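Import inner membrane translocase subunit TIM21 mitochondrial (Saccharomyces cerevisiae, PDB 2CIU) tethers the TIM23 preprotein translocase of the mitochondrial inner membrane to the TOM complex, and is represented here by its intermembrane-space domain. Local coordinates at residues R13-V18 with M74-E79; E19-I24 with Y115-P120; I58-K63 with T70-R75; V87-K92 with I103-D108. All coordinates share one frame; numbering follows the deposited sequence.

In the fold
Helices 6-20 and 22-27 lie against an antiparallel sheet in this TIM21-family intermembrane-space domain, consistent with the NTF2 clan. Contact 1, about 4 Å from the chain's centre, sets helix 6-20 on strand 70-79. Contact 2, its centre about 10 Å away, joins the start of helix 22-27 to strand 115-116 and the residues after it, next to strand 101-108; the segments of contacts 1 and 2 alternate along the chain. Hairpin contacts 3 and 4, the first complete before the second begins, are linked by pairing of strands 70-79 and 84-92. Contacts 2 and 3, centres about 19 Å apart, fall on opposite sides of the chain's centre. Contacts 1 and 2 fasten the N-terminal helices to the sheet.

Contact 1: residues R13-V18 with M74-E79; sequences RAVSMV and MRFHVE
The aromatic ring of F76 reaches from its strand to the helix and meets two consecutive residues there in different ways. A14 comes to the ring at its edge, near the ring plane, with CB 3.8 Å from F76 CE2. V15 crosses it obliquely: V15 CB stands 3.9 Å from F76 CE1, and the backbone also comes close, V15 N lying 3.7 Å from F76 CZ. A chi1 of 62° places CG between the backbone N and the carbonyl carbon, with the far end of the ring at A14 and V15. This is helix-on-sheet packing, with the axes of helix 13-18 and strand 74-79 9.9 Å apart and inclined at 37°. Two residues along the strand, V78 presents CG2 to a pair of helix valines. V15 CG2 meets that methyl at 3.9 Å, whereas V18 CG1 touches V78 CG2 at 4.0 Å, the two side chains overlapping while pointing contrary ways. Beyond this layer, F11 packs edge-to-face with F76, while A14 and V18 also touch M105 of strand 101-108, one strand further across the sheet.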
loop_
_atom_site.group_PDB
_atom_site.type_symbol
_atom_site.label_atom_id
_atom_site.label_comp_id
_atom_site.label_asym_id
_atom_site.label_seq_id
_atom_site.Cartn_x
_atom_site.Cartn_y
_atom_site.Cartn_z
ATOM N N ARG A 13 7.785 -0.149 5.656
ATOM C CA ARG A 13 7.989 -1.435 5.040
ATOM C C ARG A 13 7.162 -1.572 3.757
ATOM O O ARG A 13 7.654 -2.015 2.715
ATOM C CB ARG A 13 7.599 -2.501 6.061
ATOM C CG ARG A 13 7.654 -3.915 5.593
ATOM C CD ARG A 13 7.251 -4.755 6.784
ATOM N NE ARG A 13 7.020 -6.143 6.441
ATOM C CZ ARG A 13 6.379 -6.984 7.239
ATOM N NH1 ARG A 13 5.917 -6.558 8.411
ATOM N NH2 ARG A 13 6.196 -8.239 6.863
ATOM N N ALA A 14 5.897 -1.172 3.839
ATOM C CA ALA A 14 4.999 -1.269 2.705
ATOM C C ALA A 14 5.343 -0.335 1.550
ATOM O O ALA A 14 5.377 -0.757 0.401
ATOM C CB ALA A 14 3.563 -1.025 3.172
ATOM N N VAL A 15 5.605 0.930 1.854
ATOM C CA VAL A 15 5.909 1.879 0.797
ATOM C C VAL A 15 7.232 1.512 0.128
ATOM O O VAL A 15 7.416 1.739 -1.071
ATOM C CB VAL A 15 5.932 3.335 1.339
ATOM C CG1 VAL A 15 7.178 3.574 2.194
ATOM C CG2 VAL A 15 5.854 4.312 0.184
ATOM N N SER A 16 8.144 0.920 0.891
ATOM C CA SER A 16 9.419 0.522 0.311
ATOM C C SER A 16 9.220 -0.588 -0.710
ATOM O O SER A 16 9.867 -0.602 -1.757
ATOM C CB SER A 16 10.388 0.091 1.407
ATOM O OG SER A 16 10.726 1.208 2.210
ATOM N N MET A 17 8.311 -1.519 -0.421
ATOM C CA MET A 17 8.023 -2.606 -1.349
ATOM C C MET A 17 7.423 -2.077 -2.646
ATOM O O MET A 17 7.755 -2.530 -3.737
ATOM C CB MET A 17 7.015 -3.574 -0.743
ATOM C CG MET A 17 7.492 -4.351 0.444
ATOM S SD MET A 17 6.081 -5.281 1.076
ATOM C CE MET A 17 5.649 -6.174 -0.364
ATOM N N VAL A 18 6.502 -1.131 -2.513
ATOM C CA VAL A 18 5.839 -0.545 -3.662
ATOM C C VAL A 18 6.817 0.194 -4.565
ATOM O O VAL A 18 6.816 0.021 -5.781
ATOM C CB VAL A 18 4.748 0.436 -3.196
ATOM C CG1 VAL A 18 4.092 1.113 -4.397
ATOM C CG2 VAL A 18 3.729 -0.309 -2.345
ATOM N N MET A 74 -4.370 -0.608 6.358
ATOM C CA MET A 74 -3.751 0.685 6.133
ATOM C C MET A 74 -3.826 1.064 4.668
ATOM O O MET A 74 -3.587 0.231 3.787
ATOM C CB MET A 74 -2.284 0.652 6.567
ATOM C CG MET A 74 -1.540 1.959 6.282
ATOM S SD MET A 74 0.218 1.888 6.773
ATOM C CE MET A 74 0.073 2.259 8.489
ATOM N N ARG A 75 -4.179 2.318 4.412
ATOM C CA ARG A 75 -4.225 2.810 3.050
ATOM C C ARG A 75 -3.344 4.041 2.954
ATOM O O ARG A 75 -3.315 4.864 3.862
ATOM C CB ARG A 75 -5.659 3.149 2.634
ATOM C CG ARG A 75 -6.444 1.881 2.426
ATOM C CD ARG A 75 -7.810 2.090 1.853
ATOM N NE ARG A 75 -8.365 0.777 1.553
ATOM C CZ ARG A 75 -9.589 0.558 1.092
ATOM N NH1 ARG A 75 -10.416 1.571 0.873
ATOM N NH2 ARG A 75 -9.977 -0.686 0.853
ATOM N N PHE A 76 -2.598 4.141 1.861
ATOM C CA PHE A 76 -1.753 5.311 1.648
ATOM C C PHE A 76 -1.544 5.484 0.154
ATOM O O PHE A 76 -1.981 4.657 -0.641
ATOM C CB PHE A 76 -0.411 5.185 2.403
ATOM C CG PHE A 76 0.449 4.038 1.962
ATOM C CD1 PHE A 76 1.337 4.175 0.892
ATOM C CD2 PHE A 76 0.391 2.819 2.630
ATOM C CE1 PHE A 76 2.152 3.112 0.506
ATOM C CE2 PHE A 76 1.202 1.755 2.249
ATOM C CZ PHE A 76 2.087 1.899 1.185
ATOM N N HIS A 77 -0.898 6.572 -0.243
ATOM C CA HIS A 77 -0.684 6.805 -1.652
ATOM C C HIS A 77 0.778 6.936 -1.982
ATOM O O HIS A 77 1.581 7.266 -1.118
ATOM C CB HIS A 77 -1.354 8.104 -2.104
ATOM C CG HIS A 77 -2.851 8.074 -2.050
ATOM N ND1 HIS A 77 -3.568 8.440 -0.932
ATOM C CD2 HIS A 77 -3.764 7.735 -2.989
ATOM C CE1 HIS A 77 -4.862 8.332 -1.189
ATOM N NE2 HIS A 77 -5.005 7.909 -2.430
ATOM N N VAL A 78 1.091 6.674 -3.248
ATOM C CA VAL A 78 2.440 6.830 -3.782
ATOM C C VAL A 78 2.197 7.632 -5.052
ATOM O O VAL A 78 1.381 7.257 -5.901
ATOM C CB VAL A 78 3.120 5.482 -4.097
ATOM C CG1 VAL A 78 4.470 5.731 -4.783
ATOM C CG2 VAL A 78 3.341 4.697 -2.799
ATOM N N GLU A 79 2.898 8.754 -5.172
ATOM C CA GLU A 79 2.704 9.653 -6.295
ATOM C C GLU A 79 3.939 9.913 -7.142
ATOM O O GLU A 79 5.014 10.173 -6.605
ATOM C CB GLU A 79 2.189 10.999 -5.772
ATOM C CG GLU A 79 2.040 12.060 -6.865
ATOM C CD GLU A 79 1.611 13.420 -6.350
ATOM O OE1 GLU A 79 1.559 14.362 -7.167
ATOM O OE2 GLU A 79 1.323 13.570 -5.145
#

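Contact 2: residues E19-I24 with Y115-P120; sequences EKNKDI and YYLIKP
An asparagine N-cap marks the break between helix 6-20 and helix 22-27, and Y115 and L117 pack against this junction from the far end of the domain's sequence. N21 accepts the backbone N-H of I24 through OD1 at 2.8 Å, with the donor tilted 19° from the carbonyl plane. Its CG lies anti to the backbone N (chi1 -176°), which places N21 ND2 beside L117, 3.2 Å from L117 CD2. Y115 lays its ring across the first turn of helix 22-27. At the phenol end, Y115 OH donates to D23 OD2 at 2.7 Å, using the carboxylate's anti lone pair; carboxylate and ring planes stand 55° apart. Nearer the backbone, I24 CD1 approaches obliquely, 3.5 Å from Y115 CD2, while I24 CG1 reaches L117 CD2. V18 adds apolar contacts to both I24 and L117, and L117 and I118 both face M105, a classic beta bulge. The short phenol-carboxylate bond therefore gives this apolar patch a polar fastening at its rim: it fixes where the phenol end sits beside D23, while I24 CD1 bears on the ring itself, and it would be expected to stabilise negative charge on D23.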
loop_
_atom_site.group_PDB
_atom_site.type_symbol
_atom_site.label_atom_id
_atom_site.label_comp_id
_atom_site.label_asym_id
_atom_site.label_seq_id
_atom_site.Cartn_x
_atom_site.Cartn_y
_atom_site.Cartn_z
ATOM N N GLU A 19 7.644 1.019 -3.940
ATOM C CA GLU A 19 8.622 1.835 -4.646
ATOM C C GLU A 19 9.653 1.028 -5.420
ATOM O O GLU A 19 10.108 1.450 -6.484
ATOM C CB GLU A 19 9.329 2.747 -3.644
ATOM C CG GLU A 19 10.425 3.606 -4.229
ATOM C CD GLU A 19 11.149 4.375 -3.159
ATOM O OE1 GLU A 19 11.686 3.732 -2.231
ATOM O OE2 GLU A 19 11.178 5.620 -3.241
ATOM N N LYS A 20 10.021 -0.135 -4.891
ATOM C CA LYS A 20 11.023 -0.973 -5.545
ATOM C C LYS A 20 10.444 -1.933 -6.574
ATOM O O LYS A 20 11.184 -2.621 -7.277
ATOM C CB LYS A 20 11.812 -1.768 -4.497
ATOM N N ASN A 21 9.120 -1.978 -6.685
ATOM C CA ASN A 21 8.496 -2.892 -7.631
ATOM C C ASN A 21 8.487 -2.337 -9.049
ATOM O O ASN A 21 7.817 -1.342 -9.330
ATOM C CB ASN A 21 7.066 -3.209 -7.184
ATOM C CG ASN A 21 6.404 -4.233 -8.067
ATOM O OD1 ASN A 21 6.026 -3.943 -9.199
ATOM N ND2 ASN A 21 6.271 -5.454 -7.556
ATOM N N LYS A 22 9.226 -2.991 -9.943
ATOM C CA LYS A 22 9.310 -2.560 -11.335
ATOM C C LYS A 22 7.963 -2.374 -12.027
ATOM O O LYS A 22 7.749 -1.379 -12.727
ATOM C CB LYS A 22 10.158 -3.549 -12.145
ATOM N N ASP A 23 7.056 -3.329 -11.846
ATOM C CA ASP A 23 5.742 -3.228 -12.475
ATOM C C ASP A 23 4.966 -2.017 -11.979
ATOM O O ASP A 23 4.325 -1.330 -12.770
ATOM C CB ASP A 23 4.913 -4.491 -12.221
ATOM C CG ASP A 23 5.365 -5.671 -13.068
ATOM O OD1 ASP A 23 5.746 -5.457 -14.238
ATOM O OD2 ASP A 23 5.321 -6.815 -12.571
ATOM N N ILE A 24 5.019 -1.762 -10.675
ATOM C CA ILE A 24 4.306 -0.620 -10.104
ATOM C C ILE A 24 4.904 0.687 -10.619
ATOM O O ILE A 24 4.173 1.627 -10.954
ATOM C CB ILE A 24 4.359 -0.616 -8.559
ATOM C CG1 ILE A 24 3.661 -1.861 -8.001
ATOM C CG2 ILE A 24 3.685 0.646 -8.026
ATOM C CD1 ILE A 24 2.213 -1.963 -8.402
ATOM N N TYR A 115 -3.202 -4.143 -9.023
ATOM C CA TYR A 115 -1.994 -4.944 -8.947
ATOM C C TYR A 115 -1.721 -5.482 -7.551
ATOM O O TYR A 115 -1.530 -4.716 -6.608
ATOM C CB TYR A 115 -0.801 -4.099 -9.412
ATOM C CG TYR A 115 0.448 -4.889 -9.662
ATOM C CD1 TYR A 115 0.823 -5.237 -10.959
ATOM C CD2 TYR A 115 1.250 -5.312 -8.605
ATOM C CE1 TYR A 115 1.968 -5.990 -11.193
ATOM C CE2 TYR A 115 2.398 -6.062 -8.829
ATOM C CZ TYR A 115 2.748 -6.396 -10.122
ATOM O OH TYR A 115 3.882 -7.145 -10.332
ATOM N N TYR A 116 -1.697 -6.802 -7.412
ATOM C CA TYR A 116 -1.432 -7.397 -6.110
ATOM C C TYR A 116 0.043 -7.670 -5.856
ATOM O O TYR A 116 0.689 -8.407 -6.599
ATOM C CB TYR A 116 -2.212 -8.711 -5.954
ATOM C CG TYR A 116 -3.669 -8.507 -5.612
ATOM C CD1 TYR A 116 -4.099 -8.570 -4.288
ATOM C CD2 TYR A 116 -4.605 -8.201 -6.600
ATOM C CE1 TYR A 116 -5.431 -8.330 -3.951
ATOM C CE2 TYR A 116 -5.945 -7.959 -6.274
ATOM C CZ TYR A 116 -6.343 -8.023 -4.947
ATOM O OH TYR A 116 -7.648 -7.746 -4.607
ATOM N N LEU A 117 0.577 -7.052 -4.813
ATOM C CA LEU A 117 1.957 -7.283 -4.414
ATOM C C LEU A 117 1.952 -8.524 -3.536
ATOM O O LEU A 117 2.882 -9.325 -3.557
ATOM C CB LEU A 117 2.509 -6.095 -3.626
ATOM C CG LEU A 117 2.836 -4.848 -4.450
ATOM C CD1 LEU A 117 3.262 -3.713 -3.520
ATOM C CD2 LEU A 117 3.940 -5.171 -5.445
ATOM N N ILE A 118 0.891 -8.676 -2.752
ATOM C CA ILE A 118 0.760 -9.830 -1.881
ATOM C C ILE A 118 -0.653 -10.351 -2.035
ATOM O O ILE A 118 -1.616 -9.671 -1.680
ATOM C CB ILE A 118 1.039 -9.452 -0.411
ATOM C CG1 ILE A 118 2.501 -9.009 -0.286
ATOM C CG2 ILE A 118 0.742 -10.638 0.509
ATOM C CD1 ILE A 118 2.911 -8.548 1.079
ATOM N N LYS A 119 -0.771 -11.543 -2.609
ATOM C CA LYS A 119 -2.075 -12.160 -2.807
ATOM C C LYS A 119 -2.410 -12.990 -1.585
ATOM O O LYS A 119 -1.599 -13.794 -1.123
ATOM C CB LYS A 119 -2.072 -13.041 -4.056
ATOM C CG LYS A 119 -2.128 -12.257 -5.353
ATOM C CD LYS A 119 -2.154 -13.191 -6.549
ATOM C CE LYS A 119 -2.256 -12.417 -7.850
ATOM N NZ LYS A 119 -2.318 -13.327 -9.031
ATOM N N PRO A 120 -3.621 -12.808 -1.046
ATOM C CA PRO A 120 -4.056 -13.545 0.140
ATOM C C PRO A 120 -4.027 -15.057 -0.036
ATOM O O PRO A 120 -4.165 -15.572 -1.152
ATOM C CB PRO A 120 -5.475 -13.025 0.368
ATOM C CG PRO A 120 -5.443 -11.653 -0.224
ATOM C CD PRO A 120 -4.671 -11.877 -1.494
#

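Contact 3: residues I58-K63 with T70-R75; sequences IVSTKK and THHYMR
T61 and Y73 form the close-knit middle of this contact, exchanging two backbone bonds: T61 N to Y73 O at 2.8 Å and Y73 N to T61 O at 2.9 Å. Their side chains share a face of the sheet, where T61 CG2 lies against Y73 CB. K63 and H71 make a second hydrogen-bonded pair, and K63 CB packs against Y73 CE2. On the face bearing S60, K62 and H72, the imidazole is engaged in two directions. H72 ND1 donates to S60 OG at 3.3 Å, nearly straight at 170° and in the ring plane, while K62 CG lies over one ring face, 4.2 Å from the H72 centroid. The main polar partner of S60 OG is D7 of helix 6-20; the H72 bond is longer.

These strands make an antiparallel beta hairpin at the border of the domain's sheet. Toward I58 and V59 the backbone pairing loosens and water bridges it. One water donates to V59 O and accepts from R75 N; another accepts from V59 N and donates to R75 O at 2.7 Å. The M74 side chain is nevertheless buried there under helix 6-20: a bend at chi3 (-83°) turns its methyl so that M74 CE meets I58 CG2 at 3.8 Å, and both residues pack on F11. The solvent side is formed by T61, K62 and K63, the last leading its ammonium end away from the partner strand.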
loop_
_atom_site.group_PDB
_atom_site.type_symbol
_atom_site.label_atom_id
_atom_site.label_comp_id
_atom_site.label_asym_id
_atom_site.label_seq_id
_atom_site.Cartn_x
_atom_site.Cartn_y
_atom_site.Cartn_z
ATOM N N ILE A 58 -0.716 9.029 8.385
ATOM C CA ILE A 58 -0.550 7.610 8.114
ATOM C C ILE A 58 -0.939 6.840 9.380
ATOM O O ILE A 58 -0.368 7.043 10.452
ATOM C CB ILE A 58 0.909 7.300 7.723
ATOM C CG1 ILE A 58 1.217 7.952 6.373
ATOM C CG2 ILE A 58 1.128 5.797 7.635
ATOM C CD1 ILE A 58 2.691 7.989 6.021
ATOM N N VAL A 59 -1.927 5.960 9.249
ATOM C CA VAL A 59 -2.405 5.174 10.386
ATOM C C VAL A 59 -3.057 3.889 9.891
ATOM O O VAL A 59 -3.382 3.764 8.716
ATOM C CB VAL A 59 -3.508 5.927 11.186
ATOM C CG1 VAL A 59 -2.980 7.263 11.715
ATOM C CG2 VAL A 59 -4.726 6.136 10.300
ATOM N N SER A 60 -3.250 2.939 10.799
ATOM C CA SER A 60 -3.940 1.707 10.440
ATOM C C SER A 60 -5.185 1.661 11.303
ATOM O O SER A 60 -5.279 2.360 12.310
ATOM C CB SER A 60 -3.095 0.460 10.726
ATOM O OG SER A 60 -2.855 0.299 12.109
ATOM N N THR A 61 -6.154 0.869 10.872
ATOM C CA THR A 61 -7.375 0.679 11.648
ATOM C C THR A 61 -7.398 -0.808 11.996
ATOM O O THR A 61 -6.896 -1.639 11.231
ATOM C CB THR A 61 -8.643 1.063 10.850
ATOM O OG1 THR A 61 -9.781 0.986 11.726
ATOM C CG2 THR A 61 -8.855 0.126 9.664
ATOM N N LYS A 62 -7.961 -1.148 13.153
ATOM C CA LYS A 62 -7.998 -2.542 13.581
ATOM C C LYS A 62 -9.382 -3.160 13.462
ATOM O O LYS A 62 -10.381 -2.485 13.680
ATOM C CB LYS A 62 -7.554 -2.658 15.033
ATOM C CG LYS A 62 -6.196 -2.060 15.330
ATOM C CD LYS A 62 -5.995 -2.011 16.835
ATOM C CE LYS A 62 -4.806 -1.162 17.242
ATOM N NZ LYS A 62 -5.122 0.281 17.098
ATOM N N LYS A 63 -9.424 -4.446 13.127
ATOM C CA LYS A 63 -10.699 -5.154 13.012
ATOM C C LYS A 63 -10.481 -6.625 13.382
ATOM O O LYS A 63 -9.542 -7.266 12.900
ATOM C CB LYS A 63 -11.257 -5.028 11.587
ATOM C CG LYS A 63 -12.723 -5.458 11.447
ATOM C CD LYS A 63 -13.226 -5.213 10.030
ATOM C CE LYS A 63 -14.697 -5.555 9.880
ATOM N NZ LYS A 63 -14.956 -6.971 10.253
ATOM N N THR A 70 -6.704 -9.791 15.743
ATOM C CA THR A 70 -6.818 -8.454 15.170
ATOM C C THR A 70 -6.069 -8.299 13.847
ATOM O O THR A 70 -4.924 -8.729 13.717
ATOM C CB THR A 70 -6.292 -7.406 16.162
ATOM O OG1 THR A 70 -7.080 -7.452 17.360
ATOM C CG2 THR A 70 -6.371 -6.003 15.569
ATOM N N HIS A 71 -6.732 -7.707 12.858
ATOM C CA HIS A 71 -6.091 -7.442 11.572
ATOM C C HIS A 71 -5.938 -5.929 11.469
ATOM O O HIS A 71 -6.803 -5.181 11.929
ATOM C CB HIS A 71 -6.948 -7.928 10.396
ATOM C CG HIS A 71 -7.081 -9.414 10.310
ATOM N ND1 HIS A 71 -7.121 -10.087 9.109
ATOM C CD2 HIS A 71 -7.209 -10.357 11.274
ATOM C CE1 HIS A 71 -7.270 -11.381 9.336
ATOM N NE2 HIS A 71 -7.325 -11.571 10.641
ATOM N N HIS A 72 -4.834 -5.475 10.886
ATOM C CA HIS A 72 -4.598 -4.047 10.707
ATOM C C HIS A 72 -4.754 -3.712 9.233
ATOM O O HIS A 72 -4.221 -4.408 8.369
ATOM C CB HIS A 72 -3.176 -3.663 11.146
ATOM C CG HIS A 72 -2.939 -3.799 12.616
ATOM N ND1 HIS A 72 -2.767 -2.711 13.446
ATOM C CD2 HIS A 72 -2.857 -4.894 13.408
ATOM C CE1 HIS A 72 -2.590 -3.131 14.685
ATOM N NE2 HIS A 72 -2.640 -4.451 14.689
ATOM N N TYR A 73 -5.493 -2.648 8.945
ATOM C CA TYR A 73 -5.701 -2.220 7.573
ATOM C C TYR A 73 -5.113 -0.824 7.434
ATOM O O TYR A 73 -5.317 0.032 8.287
ATOM C CB TYR A 73 -7.194 -2.193 7.244
ATOM C CG TYR A 73 -7.833 -3.554 7.334
ATOM C CD1 TYR A 73 -7.948 -4.367 6.215
ATOM C CD2 TYR A 73 -8.304 -4.028 8.555
ATOM C CE1 TYR A 73 -8.527 -5.630 6.304
ATOM C CE2 TYR A 73 -8.878 -5.283 8.661
ATOM C CZ TYR A 73 -8.992 -6.078 7.534
ATOM O OH TYR A 73 -9.587 -7.314 7.639
ATOM N N MET A 74 -4.370 -0.608 6.358
ATOM C CA MET A 74 -3.751 0.685 6.133
ATOM C C MET A 74 -3.826 1.064 4.668
ATOM O O MET A 74 -3.587 0.231 3.787
ATOM C CB MET A 74 -2.284 0.652 6.567
ATOM C CG MET A 74 -1.540 1.959 6.282
ATOM S SD MET A 74 0.218 1.888 6.773
ATOM C CE MET A 74 0.073 2.259 8.489
ATOM N N ARG A 75 -4.179 2.318 4.412
ATOM C CA ARG A 75 -4.225 2.810 3.050
ATOM C C ARG A 75 -3.344 4.041 2.954
ATOM O O ARG A 75 -3.315 4.864 3.862
ATOM C CB ARG A 75 -5.659 3.149 2.634
ATOM C CG ARG A 75 -6.444 1.881 2.426
ATOM C CD ARG A 75 -7.810 2.090 1.853
ATOM N NE ARG A 75 -8.365 0.777 1.553
ATOM C CZ ARG A 75 -9.589 0.558 1.092
ATOM N NH1 ARG A 75 -10.416 1.571 0.873
ATOM N NH2 ARG A 75 -9.977 -0.686 0.853
HETATM O O HOH W 1 -5.405 3.829 6.626
HETATM O O HOH W 2 -2.501 5.416 6.410
HETATM O O HOH W 3 -10.462 -8.826 10.093
#

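Contact 4: residues V87-K92 with I103-D108; sequences VHLEAK and INMYVD
H88 and Y106 meet through a CH-pi contact, H88 CB standing over one face of the phenol 3.7 Å from the Y106 centroid. The two rings are nearly parallel, 21° apart, but slid so far that they barely overlap. Y106 brings its ring beneath H88 CB through a chi1 of 65°. On the opposite face of the sheet, M105 extends its chain so that CE touches V87 CG1 at 3.7 Å, and L89 CD1 packs on M105 CB.

The two strands form an antiparallel hairpin in which H88 N binds Y106 O at 2.9 Å and E90 N binds N104 O. I103 and N104 both face E90, a classic beta bulge; E90 O takes I103 N at 2.8 Å and N104 N only weakly. Beside it, I103 CD1 presses tightly on K92 CB at 3.4 Å.

Further out, one water donates to E90 OE1 and N104 OD1 and also bonds H88 NE2 in the imidazole plane. R75 secures H88 ND1, H71 binds E90 OE2, and N104 ND2 reaches I118 O.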
loop_
_atom_site.group_PDB
_atom_site.type_symbol
_atom_site.label_atom_id
_atom_site.label_comp_id
_atom_site.label_asym_id
_atom_site.label_seq_id
_atom_site.Cartn_x
_atom_site.Cartn_y
_atom_site.Cartn_z
ATOM N N VAL A 87 -2.630 2.539 -2.246
ATOM C CA VAL A 87 -2.104 1.257 -1.786
ATOM C C VAL A 87 -2.942 0.799 -0.608
ATOM O O VAL A 87 -3.226 1.580 0.298
ATOM C CB VAL A 87 -0.628 1.388 -1.317
ATOM C CG1 VAL A 87 -0.082 0.039 -0.875
ATOM C CG2 VAL A 87 0.224 1.960 -2.449
ATOM N N HIS A 88 -3.359 -0.464 -0.642
ATOM C CA HIS A 88 -4.148 -1.038 0.439
ATOM C C HIS A 88 -3.333 -2.175 1.039
ATOM O O HIS A 88 -2.818 -3.019 0.313
ATOM C CB HIS A 88 -5.462 -1.608 -0.106
ATOM C CG HIS A 88 -6.190 -2.467 0.880
ATOM N ND1 HIS A 88 -7.066 -1.955 1.812
ATOM C CD2 HIS A 88 -6.117 -3.797 1.122
ATOM C CE1 HIS A 88 -7.500 -2.932 2.588
ATOM N NE2 HIS A 88 -6.940 -4.059 2.190
ATOM N N LEU A 89 -3.228 -2.189 2.361
ATOM C CA LEU A 89 -2.485 -3.214 3.072
ATOM C C LEU A 89 -3.283 -3.773 4.238
ATOM O O LEU A 89 -3.937 -3.026 4.967
ATOM C CB LEU A 89 -1.171 -2.618 3.614
ATOM C CG LEU A 89 -0.326 -3.456 4.575
ATOM C CD1 LEU A 89 0.221 -4.677 3.850
ATOM C CD2 LEU A 89 0.824 -2.597 5.135
ATOM N N GLU A 90 -3.249 -5.096 4.369
ATOM C CA GLU A 90 -3.864 -5.804 5.481
ATOM C C GLU A 90 -2.730 -6.600 6.123
ATOM O O GLU A 90 -2.031 -7.346 5.436
ATOM C CB GLU A 90 -4.935 -6.788 5.007
ATOM C CG GLU A 90 -5.641 -7.458 6.188
ATOM C CD GLU A 90 -6.611 -8.547 5.760
ATOM O OE1 GLU A 90 -7.024 -8.555 4.586
ATOM O OE2 GLU A 90 -6.965 -9.394 6.611
ATOM N N ALA A 91 -2.537 -6.432 7.422
ATOM C CA ALA A 91 -1.494 -7.165 8.128
ATOM C C ALA A 91 -2.044 -7.754 9.417
ATOM O O ALA A 91 -3.128 -7.384 9.871
ATOM C CB ALA A 91 -0.308 -6.233 8.436
ATOM N N LYS A 92 -1.305 -8.684 10.008
ATOM C CA LYS A 92 -1.740 -9.273 11.261
ATOM C C LYS A 92 -0.529 -9.697 12.061
ATOM O O LYS A 92 0.484 -10.125 11.499
ATOM C CB LYS A 92 -2.667 -10.473 11.018
ATOM C CG LYS A 92 -1.994 -11.785 10.684
ATOM C CD LYS A 92 -3.035 -12.907 10.668
ATOM C CE LYS A 92 -2.404 -14.268 10.440
ATOM N NZ LYS A 92 -3.425 -15.352 10.424
ATOM N N ILE A 103 -0.920 -9.833 4.928
ATOM C CA ILE A 103 -1.964 -10.741 4.472
ATOM C C ILE A 103 -2.457 -10.444 3.056
ATOM O O ILE A 103 -2.740 -11.356 2.277
ATOM C CB ILE A 103 -3.178 -10.664 5.432
ATOM C CG1 ILE A 103 -2.760 -11.093 6.836
ATOM C CG2 ILE A 103 -4.322 -11.533 4.908
ATOM C CD1 ILE A 103 -3.852 -10.923 7.870
ATOM N N ASN A 104 -2.544 -9.165 2.722
ATOM C CA ASN A 104 -3.055 -8.754 1.426
ATOM C C ASN A 104 -2.474 -7.376 1.146
ATOM O O ASN A 104 -2.400 -6.552 2.040
ATOM C CB ASN A 104 -4.592 -8.667 1.512
ATOM C CG ASN A 104 -5.247 -8.243 0.208
ATOM O OD1 ASN A 104 -6.341 -7.659 0.211
ATOM N ND2 ASN A 104 -4.599 -8.538 -0.910
ATOM N N MET A 105 -2.039 -7.140 -0.084
ATOM C CA MET A 105 -1.518 -5.828 -0.429
ATOM C C MET A 105 -1.686 -5.589 -1.919
ATOM O O MET A 105 -1.243 -6.389 -2.744
ATOM C CB MET A 105 -0.049 -5.709 -0.023
ATOM C CG MET A 105 0.507 -4.320 -0.289
ATOM S SD MET A 105 2.260 -4.204 0.171
ATOM C CE MET A 105 2.370 -2.477 0.402
ATOM N N TYR A 106 -2.380 -4.512 -2.275
ATOM C CA TYR A 106 -2.566 -4.223 -3.680
ATOM C C TYR A 106 -2.449 -2.736 -3.941
ATOM O O TYR A 106 -2.483 -1.910 -3.019
ATOM C CB TYR A 106 -3.904 -4.791 -4.195
ATOM C CG TYR A 106 -5.161 -4.179 -3.603
ATOM C CD1 TYR A 106 -5.637 -2.938 -4.037
ATOM C CD2 TYR A 106 -5.872 -4.849 -2.609
ATOM C CE1 TYR A 106 -6.797 -2.376 -3.491
ATOM C CE2 TYR A 106 -7.026 -4.301 -2.057
ATOM C CZ TYR A 106 -7.483 -3.073 -2.495
ATOM O OH TYR A 106 -8.603 -2.522 -1.915
ATOM N N VAL A 107 -2.282 -2.408 -5.212
ATOM C CA VAL A 107 -2.111 -1.033 -5.628
ATOM C C VAL A 107 -3.047 -0.710 -6.754
ATOM O O VAL A 107 -3.095 -1.433 -7.748
ATOM C CB VAL A 107 -0.669 -0.791 -6.120
ATOM C CG1 VAL A 107 -0.502 0.663 -6.518
ATOM C CG2 VAL A 107 0.311 -1.194 -5.041
ATOM N N ASP A 108 -3.794 0.375 -6.589
ATOM C CA ASP A 108 -4.735 0.824 -7.601
ATOM C C ASP A 108 -4.248 2.113 -8.255
ATOM O O ASP A 108 -4.154 3.140 -7.586
ATOM C CB ASP A 108 -6.112 1.120 -6.989
ATOM C CG ASP A 108 -6.906 -0.138 -6.657
ATOM O OD1 ASP A 108 -6.643 -1.205 -7.247
ATOM O OD2 ASP A 108 -7.824 -0.034 -5.810
HETATM O O HOH W 4 -7.660 -6.741 2.751
#